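Local coordinates for protein alpha-1,2-Mannosidase (Trichoderma reesei, PDB 1HCU) that probably hydrolyses terminal alpha-1,2-linked mannose residues of N-linked high-mannose glycans with the help of a calcium ion, as a member of glycosyl hydrolase family 47, at residues Trp54-Ile59 with Asn102-Gly107; Ala58-Asp63 with Asn484-Pro489; Leu110-Leu115 with Asn131-Gln136; Ile389-Thr394 with Glu450-Ala455. All blocks are in the same frame, centred on the assembly; numbering follows the deposited sequence.

Contact 1: Trp54-Ile59 with Asn102-Gly107; sequences WGSSAI and NIRYLG
Tyr105 reaches from helix 98-117 into the turn that starts helix 56-67, and Trp54 meets it as a T-shaped (edge-to-face) pair. The indole edge is directed at the phenol face, with ring centroids 5.6 Å apart and planes at 86°; at the point of touch Trp54 CE3 lies 3.7 Å from Tyr105 CE1. Ile59 comes from a different direction: its CG1 branch packs at the phenol edge, 3.8 Å from Tyr105 CD2. Around the hydroxyl the wall is backbone and CB atoms, with Trp54 CB 3.3 Å from Tyr105 OH. Beside the ring, Ser56 OG rests on the aliphatic part of Arg104, 3.5 Å from its CD.

A second shell fixes these groups. Tyr105 OH is hydrogen-bonded to Arg51 O, while the amides of Gly55, the N-cap residue, and of Ser56 are taken up by Asp38 OD1. The extended chain of Arg104 carries its guanidinium past the serine to a salt bridge with Glu100, predicted to be a catalytic proton donor, and NE is hydrogen-bonded to Ser451 OG.

No clear hydrogen bond crosses between 54-59 and 102-107. Helix 98-117 is therefore joined to the start of helix 56-67 and the turn before it by aromatic and aliphatic packing, the buried tyrosine oxygen is satisfied from the loop just ahead of Trp54, and the one charged side chain in the contact turns its polar end toward the predicted active site.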
loop_
_atom_site.group_PDB
_atom_site.type_symbol
_atom_site.label_atom_id
_atom_site.label_comp_id
_atom_site.label_asym_id
_atom_site.label_seq_id
_atom_site.Cartn_x
_atom_site.Cartn_y
_atom_site.Cartn_z
ATOM N N TRP A 54 -17.221 5.488 7.823
ATOM C CA TRP A 54 -16.733 6.848 7.955
ATOM C C TRP A 54 -16.538 7.536 6.596
ATOM O O TRP A 54 -16.175 8.708 6.542
ATOM C CB TRP A 54 -15.419 6.880 8.758
ATOM C CG TRP A 54 -15.608 6.654 10.242
ATOM C CD1 TRP A 54 -16.552 7.238 11.051
ATOM C CD2 TRP A 54 -14.824 5.804 11.093
ATOM N NE1 TRP A 54 -16.402 6.802 12.349
ATOM C CE2 TRP A 54 -15.350 5.924 12.404
ATOM C CE3 TRP A 54 -13.729 4.955 10.878
ATOM C CZ2 TRP A 54 -14.818 5.224 13.495
ATOM C CZ3 TRP A 54 -13.199 4.259 11.966
ATOM C CH2 TRP A 54 -13.749 4.401 13.259
ATOM N N GLY A 55 -16.788 6.819 5.504
ATOM C CA GLY A 55 -16.625 7.415 4.186
ATOM C C GLY A 55 -15.257 7.142 3.586
ATOM O O GLY A 55 -14.598 8.039 3.053
ATOM N N SER A 56 -14.846 5.885 3.670
ATOM C CA SER A 56 -13.563 5.419 3.177
ATOM C C SER A 56 -13.131 5.990 1.813
ATOM O O SER A 56 -12.118 6.689 1.726
ATOM C CB SER A 56 -13.592 3.883 3.121
ATOM O OG SER A 56 -12.305 3.350 2.884
ATOM N N SER A 57 -13.893 5.703 0.758
ATOM C CA SER A 57 -13.549 6.192 -0.578
ATOM C C SER A 57 -13.368 7.708 -0.676
ATOM O O SER A 57 -12.523 8.181 -1.431
ATOM C CB SER A 57 -14.596 5.740 -1.606
ATOM O OG SER A 57 -14.560 4.336 -1.787
ATOM N N ALA A 58 -14.152 8.474 0.074
ATOM C CA ALA A 58 -14.021 9.935 0.013
ATOM C C ALA A 58 -12.696 10.424 0.596
ATOM O O ALA A 58 -12.050 11.295 0.025
ATOM C CB ALA A 58 -15.194 10.608 0.741
ATOM N N ILE A 59 -12.288 9.855 1.727
ATOM C CA ILE A 59 -11.040 10.256 2.377
ATOM C C ILE A 59 -9.812 9.738 1.627
ATOM O O ILE A 59 -8.830 10.457 1.437
ATOM C CB ILE A 59 -10.993 9.745 3.834
ATOM C CG1 ILE A 59 -12.238 10.226 4.593
ATOM C CG2 ILE A 59 -9.725 10.234 4.524
ATOM C CD1 ILE A 59 -12.400 11.742 4.629
ATOM N N ASN A 102 -5.907 3.299 10.185
ATOM C CA ASN A 102 -4.728 4.144 10.221
ATOM C C ASN A 102 -4.215 4.563 8.847
ATOM O O ASN A 102 -4.056 5.752 8.571
ATOM C CB ASN A 102 -3.610 3.415 10.976
ATOM C CG ASN A 102 -2.281 4.136 10.879
ATOM O OD1 ASN A 102 -2.057 5.150 11.544
ATOM N ND2 ASN A 102 -1.401 3.629 10.031
ATOM N N ILE A 103 -3.947 3.583 7.993
ATOM C CA ILE A 103 -3.405 3.857 6.668
ATOM C C ILE A 103 -4.348 4.623 5.737
ATOM O O ILE A 103 -3.894 5.426 4.912
ATOM C CB ILE A 103 -2.937 2.537 5.977
ATOM C CG1 ILE A 103 -4.141 1.661 5.622
ATOM C CG2 ILE A 103 -1.986 1.781 6.900
ATOM C CD1 ILE A 103 -3.782 0.397 4.845
ATOM N N ARG A 104 -5.652 4.389 5.873
ATOM C CA ARG A 104 -6.633 5.077 5.025
ATOM C C ARG A 104 -7.075 6.437 5.567
ATOM O O ARG A 104 -6.810 7.476 4.966
ATOM C CB ARG A 104 -7.883 4.210 4.826
ATOM C CG ARG A 104 -7.706 2.988 3.945
ATOM C CD ARG A 104 -9.066 2.381 3.632
ATOM N NE ARG A 104 -8.967 1.213 2.769
ATOM C CZ ARG A 104 -8.285 0.118 3.078
ATOM N NH1 ARG A 104 -7.644 0.051 4.237
ATOM N NH2 ARG A 104 -8.243 -0.908 2.234
ATOM N N TYR A 105 -7.754 6.424 6.706
ATOM C CA TYR A 105 -8.271 7.654 7.289
ATOM C C TYR A 105 -7.210 8.619 7.811
ATOM O O TYR A 105 -7.089 9.743 7.329
ATOM C CB TYR A 105 -9.277 7.296 8.383
ATOM C CG TYR A 105 -10.529 6.644 7.826
ATOM C CD1 TYR A 105 -10.828 5.306 8.084
ATOM C CD2 TYR A 105 -11.435 7.386 7.060
ATOM C CE1 TYR A 105 -12.012 4.724 7.599
ATOM C CE2 TYR A 105 -12.614 6.819 6.574
ATOM C CZ TYR A 105 -12.902 5.490 6.851
ATOM O OH TYR A 105 -14.100 4.958 6.419
ATOM N N LEU A 106 -6.440 8.173 8.790
ATOM C CA LEU A 106 -5.396 8.999 9.348
ATOM C C LEU A 106 -4.426 9.418 8.228
ATOM O O LEU A 106 -4.089 10.595 8.084
ATOM C CB LEU A 106 -4.679 8.213 10.450
ATOM C CG LEU A 106 -3.795 9.028 11.380
ATOM C CD1 LEU A 106 -4.625 10.170 11.952
ATOM C CD2 LEU A 106 -3.227 8.145 12.496
ATOM N N GLY A 107 -3.997 8.453 7.419
ATOM C CA GLY A 107 -3.091 8.765 6.319
ATOM C C GLY A 107 -3.704 9.732 5.323
ATOM O O GLY A 107 -3.079 10.715 4.926
#

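Contact 2: Ala58-Asp63 with Asn484-Pro489; sequences AIDGLD and NTEAHP. With CA (calcium ion), chain H.
His488 is swung toward helix 56-67 by a first torsion that sets CG anti to its carbonyl carbon (chi1 -62°), and Asp63 answers by holding CG between its backbone N and carbonyl carbon (chi1 64°). The imidazole is thus gripped at both nitrogens by carboxylates one helical turn apart. ND1 gives a nearly straight bond to Asp63 OD1, 2.8 Å long with an N-H...O angle of 169°, and His488 NE2 donates to Asp60 OD1 at 2.7 Å. Both oxygens lie close to the ring plane, although each is met from above its own carboxylate plane. Two donors facing two acids are consistent with a protonated ring, whose rotation is fixed. Across one face of the ring sits Glu486 O, over its centre. Farther along, Asp60 OD2 and Glu486 OE2 are 2.7 Å apart, their carboxylates nearly coplanar.

The loop is shaped from within by Asn484 OD1, which accepts from Glu486 N in an Asx turn and, from the opposite face of its amide, from His488 N at 2.7 Å. At the tip of this turn Thr485 binds calcium through O (2.7 Å from the ion) and OG1 (2.9 Å), four waters adding to the shell.

Residues 484-488 link strands 481-483 and 489-491, a hairpin of the kind that plugs the helical barrel in this family. Helix 98-117 flanks it with Ile103 and Ser111, helix 451-465 supplies Lys459 to Asp63, and helix 245-257 lies beside Thr485.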
loop_
_atom_site.group_PDB
_atom_site.type_symbol
_atom_site.label_atom_id
_atom_site.label_comp_id
_atom_site.label_asym_id
_atom_site.label_seq_id
_atom_site.Cartn_x
_atom_site.Cartn_y
_atom_site.Cartn_z
ATOM N N ALA A 58 -14.152 8.474 0.074
ATOM C CA ALA A 58 -14.021 9.935 0.013
ATOM C C ALA A 58 -12.696 10.424 0.596
ATOM O O ALA A 58 -12.050 11.295 0.025
ATOM C CB ALA A 58 -15.194 10.608 0.741
ATOM N N ILE A 59 -12.288 9.855 1.727
ATOM C CA ILE A 59 -11.040 10.256 2.377
ATOM C C ILE A 59 -9.812 9.738 1.627
ATOM O O ILE A 59 -8.830 10.457 1.437
ATOM C CB ILE A 59 -10.993 9.745 3.834
ATOM C CG1 ILE A 59 -12.238 10.226 4.593
ATOM C CG2 ILE A 59 -9.725 10.234 4.524
ATOM C CD1 ILE A 59 -12.400 11.742 4.629
ATOM N N ASP A 60 -9.886 8.484 1.199
ATOM C CA ASP A 60 -8.801 7.849 0.471
ATOM C C ASP A 60 -8.520 8.519 -0.882
ATOM O O ASP A 60 -7.375 8.558 -1.326
ATOM C CB ASP A 60 -9.133 6.368 0.272
ATOM C CG ASP A 60 -8.063 5.447 0.831
ATOM O OD1 ASP A 60 -7.236 5.923 1.640
ATOM O OD2 ASP A 60 -8.056 4.246 0.472
ATOM N N GLY A 61 -9.554 9.067 -1.522
ATOM C CA GLY A 61 -9.357 9.710 -2.816
ATOM C C GLY A 61 -9.074 11.206 -2.777
ATOM O O GLY A 61 -8.652 11.802 -3.774
ATOM N N LEU A 62 -9.288 11.814 -1.617
ATOM C CA LEU A 62 -9.082 13.244 -1.444
ATOM C C LEU A 62 -7.744 13.773 -1.969
ATOM O O LEU A 62 -7.719 14.711 -2.762
ATOM C CB LEU A 62 -9.234 13.607 0.037
ATOM C CG LEU A 62 -8.968 15.056 0.442
ATOM C CD1 LEU A 62 -9.824 15.990 -0.388
ATOM C CD2 LEU A 62 -9.264 15.236 1.942
ATOM N N ASP A 63 -6.631 13.189 -1.536
ATOM C CA ASP A 63 -5.344 13.682 -1.992
ATOM C C ASP A 63 -5.086 13.407 -3.469
ATOM O O ASP A 63 -4.392 14.173 -4.135
ATOM C CB ASP A 63 -4.204 13.129 -1.125
ATOM C CG ASP A 63 -4.060 11.625 -1.215
ATOM O OD1 ASP A 63 -3.104 11.113 -0.598
ATOM O OD2 ASP A 63 -4.882 10.956 -1.883
ATOM N N ASN A 484 2.828 6.964 2.248
ATOM C CA ASN A 484 2.500 6.012 3.292
ATOM C C ASN A 484 2.069 4.769 2.516
ATOM O O ASN A 484 2.056 4.786 1.288
ATOM C CB ASN A 484 1.382 6.559 4.204
ATOM C CG ASN A 484 -0.013 6.118 3.784
ATOM O OD1 ASN A 484 -0.355 6.099 2.602
ATOM N ND2 ASN A 484 -0.832 5.781 4.767
ATOM N N THR A 485 1.717 3.698 3.208
ATOM C CA THR A 485 1.347 2.474 2.509
ATOM C C THR A 485 0.087 2.559 1.638
ATOM O O THR A 485 -0.117 1.724 0.770
ATOM C CB THR A 485 1.218 1.313 3.510
ATOM O OG1 THR A 485 1.739 0.127 2.914
ATOM C CG2 THR A 485 -0.229 1.085 3.910
ATOM N N GLU A 486 -0.749 3.570 1.859
ATOM C CA GLU A 486 -1.978 3.718 1.076
ATOM C C GLU A 486 -1.803 4.875 0.088
ATOM O O GLU A 486 -2.750 5.593 -0.239
ATOM C CB GLU A 486 -3.171 3.992 2.009
ATOM C CG GLU A 486 -4.545 3.878 1.355
ATOM C CD GLU A 486 -5.042 2.435 1.245
ATOM O OE1 GLU A 486 -4.263 1.499 1.525
ATOM O OE2 GLU A 486 -6.223 2.245 0.871
ATOM N N ALA A 487 -0.571 5.062 -0.360
ATOM C CA ALA A 487 -0.246 6.110 -1.315
ATOM C C ALA A 487 -0.588 7.520 -0.844
ATOM O O ALA A 487 -0.913 8.379 -1.660
ATOM C CB ALA A 487 -0.940 5.824 -2.642
ATOM N N HIS A 488 -0.527 7.761 0.462
ATOM C CA HIS A 488 -0.797 9.099 0.993
ATOM C C HIS A 488 0.537 9.738 1.361
ATOM O O HIS A 488 1.172 9.347 2.334
ATOM C CB HIS A 488 -1.714 9.033 2.218
ATOM C CG HIS A 488 -3.060 8.451 1.922
ATOM N ND1 HIS A 488 -3.840 8.885 0.875
ATOM C CD2 HIS A 488 -3.750 7.449 2.517
ATOM C CE1 HIS A 488 -4.953 8.174 0.832
ATOM N NE2 HIS A 488 -4.922 7.296 1.817
ATOM N N PRO A 489 0.979 10.733 0.579
ATOM C CA PRO A 489 2.247 11.438 0.799
ATOM C C PRO A 489 2.269 12.430 1.963
ATOM O O PRO A 489 1.436 13.328 2.028
ATOM C CB PRO A 489 2.470 12.133 -0.538
ATOM C CG PRO A 489 1.073 12.521 -0.920
ATOM C CD PRO A 489 0.305 11.241 -0.630
HETATM CA CA CA H . 0.660 -0.858 0.449
HETATM O O HOH W 1 -0.984 -1.777 2.585
HETATM O O HOH W 2 -0.576 -3.317 0.071
HETATM O O HOH W 3 2.808 -2.526 0.633
HETATM O O HOH W 4 0.126 -0.459 -2.233
#

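Contact 3: Leu110-Leu115 with Asn131-Gln136; sequences LSAYDL and NSLLRQ
Tyr113 and Leu133 mark the closest backbone approach of two antiparallel helical segments, their CA atoms 6.0 Å apart. The axes of 110-115 and 131-136 come within 8.7 Å and cross at -147°, well away from strict antiparallel alignment.

Tyr113 holds CG anti to its backbone N (chi1 -177°), a setting that lays the ring along the flank of the second helix. There Leu134 CB sits over one ring face in a CH-pi contact, 3.9 Å from the Tyr113 centroid and 15° off the normal. The same leucine continues along the ring, and its CD2 methyl reaches the phenol end, 3.5 Å from Tyr113 OH. Asn131 borders the ring at its edge through its CA. On the inner side of the crossing Leu133 turns CD1 back to the first helix, where it packs 3.8 Å from Ala112 CB and 3.7 Å from Tyr113 N. Replacing Tyr113 with an alanine would probably leave the Leu134 side chain without the flat surface it lies on and open a gap between the helices.

Leu62 of helix 56-67 touches both Ala112 and Leu133, while Leu188 and Leu191 of helix 182-192 meet Leu134 and Tyr113. Far from the annotated sites, this is plain packing of helices 98-117 and 127-144, consecutive along the chain and packed antiparallel, as is common in the alpha/alpha barrel of family 47.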
loop_
_atom_site.group_PDB
_atom_site.type_symbol
_atom_site.label_atom_id
_atom_site.label_comp_id
_atom_site.label_asym_id
_atom_site.label_seq_id
_atom_site.Cartn_x
_atom_site.Cartn_y
_atom_site.Cartn_z
ATOM N N LEU A 110 -4.019 13.309 6.836
ATOM C CA LEU A 110 -2.708 13.931 6.992
ATOM C C LEU A 110 -2.042 14.300 5.663
ATOM O O LEU A 110 -1.420 15.359 5.557
ATOM C CB LEU A 110 -1.785 13.017 7.808
ATOM C CG LEU A 110 -1.609 13.293 9.310
ATOM C CD1 LEU A 110 -2.937 13.523 10.000
ATOM C CD2 LEU A 110 -0.887 12.111 9.933
ATOM N N SER A 111 -2.169 13.449 4.649
ATOM C CA SER A 111 -1.556 13.760 3.360
ATOM C C SER A 111 -2.277 14.956 2.742
ATOM O O SER A 111 -1.643 15.868 2.204
ATOM C CB SER A 111 -1.605 12.548 2.417
ATOM O OG SER A 111 -2.937 12.158 2.132
ATOM N N ALA A 112 -3.606 14.962 2.834
ATOM C CA ALA A 112 -4.388 16.070 2.302
ATOM C C ALA A 112 -3.994 17.344 3.046
ATOM O O ALA A 112 -3.839 18.407 2.444
ATOM C CB ALA A 112 -5.875 15.800 2.484
ATOM N N TYR A 113 -3.820 17.237 4.357
ATOM C CA TYR A 113 -3.441 18.401 5.142
ATOM C C TYR A 113 -2.080 18.942 4.688
ATOM O O TYR A 113 -1.935 20.140 4.441
ATOM C CB TYR A 113 -3.409 18.031 6.623
ATOM C CG TYR A 113 -3.101 19.187 7.540
ATOM C CD1 TYR A 113 -4.048 20.173 7.814
ATOM C CD2 TYR A 113 -1.850 19.291 8.136
ATOM C CE1 TYR A 113 -3.744 21.237 8.666
ATOM C CE2 TYR A 113 -1.538 20.330 8.972
ATOM C CZ TYR A 113 -2.477 21.301 9.237
ATOM O OH TYR A 113 -2.107 22.341 10.056
ATOM N N ASP A 114 -1.092 18.057 4.556
ATOM C CA ASP A 114 0.236 18.477 4.129
ATOM C C ASP A 114 0.240 19.075 2.721
ATOM O O ASP A 114 0.955 20.039 2.458
ATOM C CB ASP A 114 1.234 17.313 4.201
ATOM C CG ASP A 114 1.746 17.059 5.619
ATOM O OD1 ASP A 114 1.737 18.004 6.436
ATOM O OD2 ASP A 114 2.177 15.924 5.913
ATOM N N LEU A 115 -0.556 18.516 1.817
ATOM C CA LEU A 115 -0.597 19.045 0.462
ATOM C C LEU A 115 -1.297 20.409 0.406
ATOM O O LEU A 115 -0.778 21.353 -0.198
ATOM C CB LEU A 115 -1.296 18.056 -0.475
ATOM C CG LEU A 115 -0.581 16.713 -0.709
ATOM C CD1 LEU A 115 -1.454 15.812 -1.569
ATOM C CD2 LEU A 115 0.760 16.940 -1.378
ATOM N N ASN A 131 -8.016 23.022 8.239
ATOM C CA ASN A 131 -7.719 22.728 9.644
ATOM C C ASN A 131 -8.509 21.534 10.173
ATOM O O ASN A 131 -8.037 20.824 11.062
ATOM C CB ASN A 131 -8.013 23.941 10.537
ATOM C CG ASN A 131 -7.028 25.081 10.335
ATOM O OD1 ASN A 131 -6.106 24.994 9.518
ATOM N ND2 ASN A 131 -7.223 26.166 11.086
ATOM N N SER A 132 -9.714 21.325 9.645
ATOM C CA SER A 132 -10.543 20.204 10.085
ATOM C C SER A 132 -9.843 18.868 9.857
ATOM O O SER A 132 -9.943 17.958 10.685
ATOM C CB SER A 132 -11.890 20.194 9.346
ATOM O OG SER A 132 -12.730 21.243 9.790
ATOM N N LEU A 133 -9.142 18.755 8.732
ATOM C CA LEU A 133 -8.432 17.525 8.403
ATOM C C LEU A 133 -7.562 17.115 9.588
ATOM O O LEU A 133 -7.669 15.996 10.085
ATOM C CB LEU A 133 -7.559 17.721 7.153
ATOM C CG LEU A 133 -8.255 18.128 5.846
ATOM C CD1 LEU A 133 -7.223 18.511 4.793
ATOM C CD2 LEU A 133 -9.123 16.982 5.347
ATOM N N LEU A 134 -6.714 18.029 10.050
ATOM C CA LEU A 134 -5.836 17.736 11.175
ATOM C C LEU A 134 -6.619 17.508 12.464
ATOM O O LEU A 134 -6.316 16.583 13.220
ATOM C CB LEU A 134 -4.812 18.865 11.371
ATOM C CG LEU A 134 -3.861 18.758 12.568
ATOM C CD1 LEU A 134 -3.164 17.407 12.571
ATOM C CD2 LEU A 134 -2.836 19.875 12.497
ATOM N N ARG A 135 -7.630 18.333 12.720
ATOM C CA ARG A 135 -8.425 18.164 13.933
ATOM C C ARG A 135 -9.085 16.799 13.943
ATOM O O ARG A 135 -9.043 16.089 14.948
ATOM C CB ARG A 135 -9.503 19.249 14.045
ATOM C CG ARG A 135 -8.966 20.623 14.376
ATOM N N GLN A 136 -9.692 16.425 12.821
ATOM C CA GLN A 136 -10.360 15.129 12.742
ATOM C C GLN A 136 -9.376 13.967 12.879
ATOM O O GLN A 136 -9.718 12.931 13.445
ATOM C CB GLN A 136 -11.152 15.022 11.433
ATOM C CG GLN A 136 -12.480 15.792 11.435
ATOM C CD GLN A 136 -13.603 15.055 12.164
ATOM O OE1 GLN A 136 -14.659 14.798 11.589
ATOM N NE2 GLN A 136 -13.381 14.721 13.425
#

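Contact 4: Ile389-Thr394 with Glu450-Ala455; sequences ILRPET and ESFWFA
Leu390 and Trp453 bring the two segments nearest, CA to CA 5.9 Å, where the irregular run leading into helix 393-405, with Leu390 at a positive phi of 68°, passes the first turn of helix 451-465. Phe452 is the side chain pushed into that run: its CG stands between the backbone N and the carbonyl carbon (chi1 50°), which directs the ring at the backbone of 389-390. Two carbonyls meet the ring at its edge, Ile389 O 3.2 Å and Leu390 O 3.4 Å from Phe452 CE1, so the slightly positive C-H rim faces oxygen. Ile389 CG1 crosses near the ring's far end, 4.1 Å from Phe452 CZ, and Pro392 CD approaches from another direction. A smaller residue such as serine in place of Phe452 would probably leave the two carbonyls without their C-H neighbours and Ile389 without its apolar support.

Leu390 serves the neighbouring aromatic. Its CD1 methyl lies over one face of the Trp453 indole, displaced toward the rim, and Leu390 CB touches Trp453 CE3 at 3.8 Å. A water bridges the backbones, accepting from Glu450 N at 2.9 Å and lying 3.0 Å from Ile389 O.

Trp453 is anchored beyond the contact by a bond from NE1 to Ser26, and Arg391 by a salt bridge to Glu353, a predicted active-site residue. The contact thus packs the start of helix 451-465 against the loop that leads to Glu393, another predicted active-site residue, at the start of helix 393-405 in this family 47 enzyme.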
loop_
_atom_site.group_PDB
_atom_site.type_symbol
_atom_site.label_atom_id
_atom_site.label_comp_id
_atom_site.label_asym_id
_atom_site.label_seq_id
_atom_site.Cartn_x
_atom_site.Cartn_y
_atom_site.Cartn_z
ATOM N N ILE A 389 -8.734 -7.272 -7.648
ATOM C CA ILE A 389 -9.632 -6.314 -7.018
ATOM C C ILE A 389 -9.129 -4.883 -7.041
ATOM O O ILE A 389 -9.248 -4.142 -6.060
ATOM C CB ILE A 389 -9.973 -6.729 -5.557
ATOM C CG1 ILE A 389 -8.738 -6.662 -4.661
ATOM C CG2 ILE A 389 -10.510 -8.152 -5.545
ATOM C CD1 ILE A 389 -9.048 -6.973 -3.198
ATOM N N LEU A 390 -8.558 -4.501 -8.178
ATOM C CA LEU A 390 -8.068 -3.144 -8.385
ATOM C C LEU A 390 -6.849 -2.758 -7.538
ATOM O O LEU A 390 -6.683 -1.581 -7.191
ATOM C CB LEU A 390 -9.232 -2.161 -8.146
ATOM C CG LEU A 390 -10.534 -2.456 -8.925
ATOM C CD1 LEU A 390 -11.630 -1.454 -8.588
ATOM C CD2 LEU A 390 -10.233 -2.403 -10.433
ATOM N N ARG A 391 -5.991 -3.728 -7.214
ATOM C CA ARG A 391 -4.798 -3.434 -6.413
ATOM C C ARG A 391 -3.840 -2.519 -7.162
ATOM O O ARG A 391 -3.892 -2.420 -8.385
ATOM C CB ARG A 391 -4.086 -4.717 -5.978
ATOM C CG ARG A 391 -4.870 -5.476 -4.899
ATOM C CD ARG A 391 -4.030 -6.558 -4.269
ATOM N NE ARG A 391 -4.772 -7.441 -3.370
ATOM C CZ ARG A 391 -5.285 -7.095 -2.189
ATOM N NH1 ARG A 391 -5.159 -5.854 -1.724
ATOM N NH2 ARG A 391 -5.901 -8.012 -1.453
ATOM N N PRO A 392 -2.955 -1.832 -6.434
ATOM C CA PRO A 392 -2.024 -0.923 -7.101
ATOM C C PRO A 392 -0.537 -1.261 -7.043
ATOM O O PRO A 392 0.272 -0.607 -7.705
ATOM C CB PRO A 392 -2.297 0.377 -6.381
ATOM C CG PRO A 392 -2.361 -0.120 -4.931
ATOM C CD PRO A 392 -3.111 -1.460 -5.013
ATOM N N GLU A 393 -0.173 -2.266 -6.261
ATOM C CA GLU A 393 1.230 -2.608 -6.086
ATOM C C GLU A 393 2.129 -2.638 -7.316
ATOM O O GLU A 393 3.267 -2.188 -7.256
ATOM C CB GLU A 393 1.354 -3.935 -5.340
ATOM C CG GLU A 393 0.804 -3.882 -3.926
ATOM C CD GLU A 393 -0.699 -4.052 -3.879
ATOM O OE1 GLU A 393 -1.287 -3.822 -2.806
ATOM O OE2 GLU A 393 -1.292 -4.422 -4.907
ATOM N N THR A 394 1.635 -3.168 -8.427
ATOM C CA THR A 394 2.443 -3.254 -9.631
ATOM C C THR A 394 2.639 -1.889 -10.295
ATOM O O THR A 394 3.760 -1.539 -10.702
ATOM C CB THR A 394 1.820 -4.277 -10.595
ATOM O OG1 THR A 394 1.885 -5.575 -9.989
ATOM C CG2 THR A 394 2.561 -4.306 -11.918
ATOM N N GLU A 450 -13.009 -0.931 -4.383
ATOM C CA GLU A 450 -12.283 -0.605 -3.162
ATOM C C GLU A 450 -11.753 0.824 -3.165
ATOM O O GLU A 450 -11.423 1.374 -4.218
ATOM C CB GLU A 450 -11.130 -1.585 -2.979
ATOM C CG GLU A 450 -11.587 -3.009 -2.750
ATOM C CD GLU A 450 -12.027 -3.256 -1.326
ATOM O OE1 GLU A 450 -12.646 -4.311 -1.074
ATOM O OE2 GLU A 450 -11.746 -2.403 -0.455
ATOM N N SER A 451 -11.652 1.411 -1.976
ATOM C CA SER A 451 -11.174 2.782 -1.856
ATOM C C SER A 451 -9.743 2.988 -2.373
ATOM O O SER A 451 -9.435 4.047 -2.924
ATOM C CB SER A 451 -11.295 3.264 -0.399
ATOM O OG SER A 451 -10.381 2.607 0.460
ATOM N N PHE A 452 -8.869 1.994 -2.211
ATOM C CA PHE A 452 -7.497 2.157 -2.694
ATOM C C PHE A 452 -7.426 2.335 -4.223
ATOM O O PHE A 452 -6.381 2.675 -4.775
ATOM C CB PHE A 452 -6.601 0.999 -2.217
ATOM C CG PHE A 452 -7.162 -0.373 -2.481
ATOM C CD1 PHE A 452 -7.321 -0.830 -3.778
ATOM C CD2 PHE A 452 -7.492 -1.221 -1.424
ATOM C CE1 PHE A 452 -7.797 -2.109 -4.031
ATOM C CE2 PHE A 452 -7.971 -2.507 -1.665
ATOM C CZ PHE A 452 -8.123 -2.954 -2.974
ATOM N N TRP A 453 -8.544 2.111 -4.906
ATOM C CA TRP A 453 -8.580 2.325 -6.349
ATOM C C TRP A 453 -8.371 3.836 -6.503
ATOM O O TRP A 453 -7.563 4.282 -7.318
ATOM C CB TRP A 453 -9.934 1.900 -6.907
ATOM C CG TRP A 453 -10.214 2.325 -8.323
ATOM C CD1 TRP A 453 -11.265 3.084 -8.749
ATOM C CD2 TRP A 453 -9.480 1.962 -9.505
ATOM N NE1 TRP A 453 -11.237 3.216 -10.117
ATOM C CE2 TRP A 453 -10.153 2.538 -10.606
ATOM C CE3 TRP A 453 -8.324 1.205 -9.737
ATOM C CZ2 TRP A 453 -9.709 2.380 -11.923
ATOM C CZ3 TRP A 453 -7.881 1.048 -11.046
ATOM C CH2 TRP A 453 -8.576 1.635 -12.125
ATOM N N PHE A 454 -9.080 4.611 -5.684
ATOM C CA PHE A 454 -8.977 6.068 -5.692
ATOM C C PHE A 454 -7.631 6.574 -5.183
ATOM O O PHE A 454 -7.000 7.431 -5.802
ATOM C CB PHE A 454 -10.055 6.707 -4.806
ATOM C CG PHE A 454 -11.429 6.683 -5.394
ATOM C CD1 PHE A 454 -12.413 5.857 -4.859
ATOM C CD2 PHE A 454 -11.747 7.492 -6.481
ATOM C CE1 PHE A 454 -13.692 5.838 -5.394
ATOM C CE2 PHE A 454 -13.024 7.480 -7.025
ATOM C CZ PHE A 454 -13.999 6.652 -6.483
ATOM N N ALA A 455 -7.199 6.040 -4.048
ATOM C CA ALA A 455 -5.962 6.485 -3.425
ATOM C C ALA A 455 -4.652 6.021 -4.035
ATOM O O ALA A 455 -3.681 6.776 -4.068
ATOM C CB ALA A 455 -5.981 6.108 -1.945
HETATM O O HOH W 5 -12.058 -3.294 -5.719
#

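In the fold
Contacts 1 and 2 are fully buried; contact 4 is central, about 8 Å from the centre of the chain, but only partly buried, and contact 3, at about 20 Å, is the outermost, its rim reaching the exposed Asn131. Contacts 1 and 2 share helix 56-67, and contacts 1 and 3 use successive parts of helix 98-117. Chemistry follows position: contact 3 is apolar helix packing, contact 1 is aromatic with one arginine facing inward, contact 2 is dense in charge beside the calcium, and contact 4 sets a phenylalanine edge against backbone oxygens and a leucine over an indole face. Ser451 of contact 4 is hydrogen-bonded to both Arg104 and Asp60, while Ser111 of contact 3 binds Asp63.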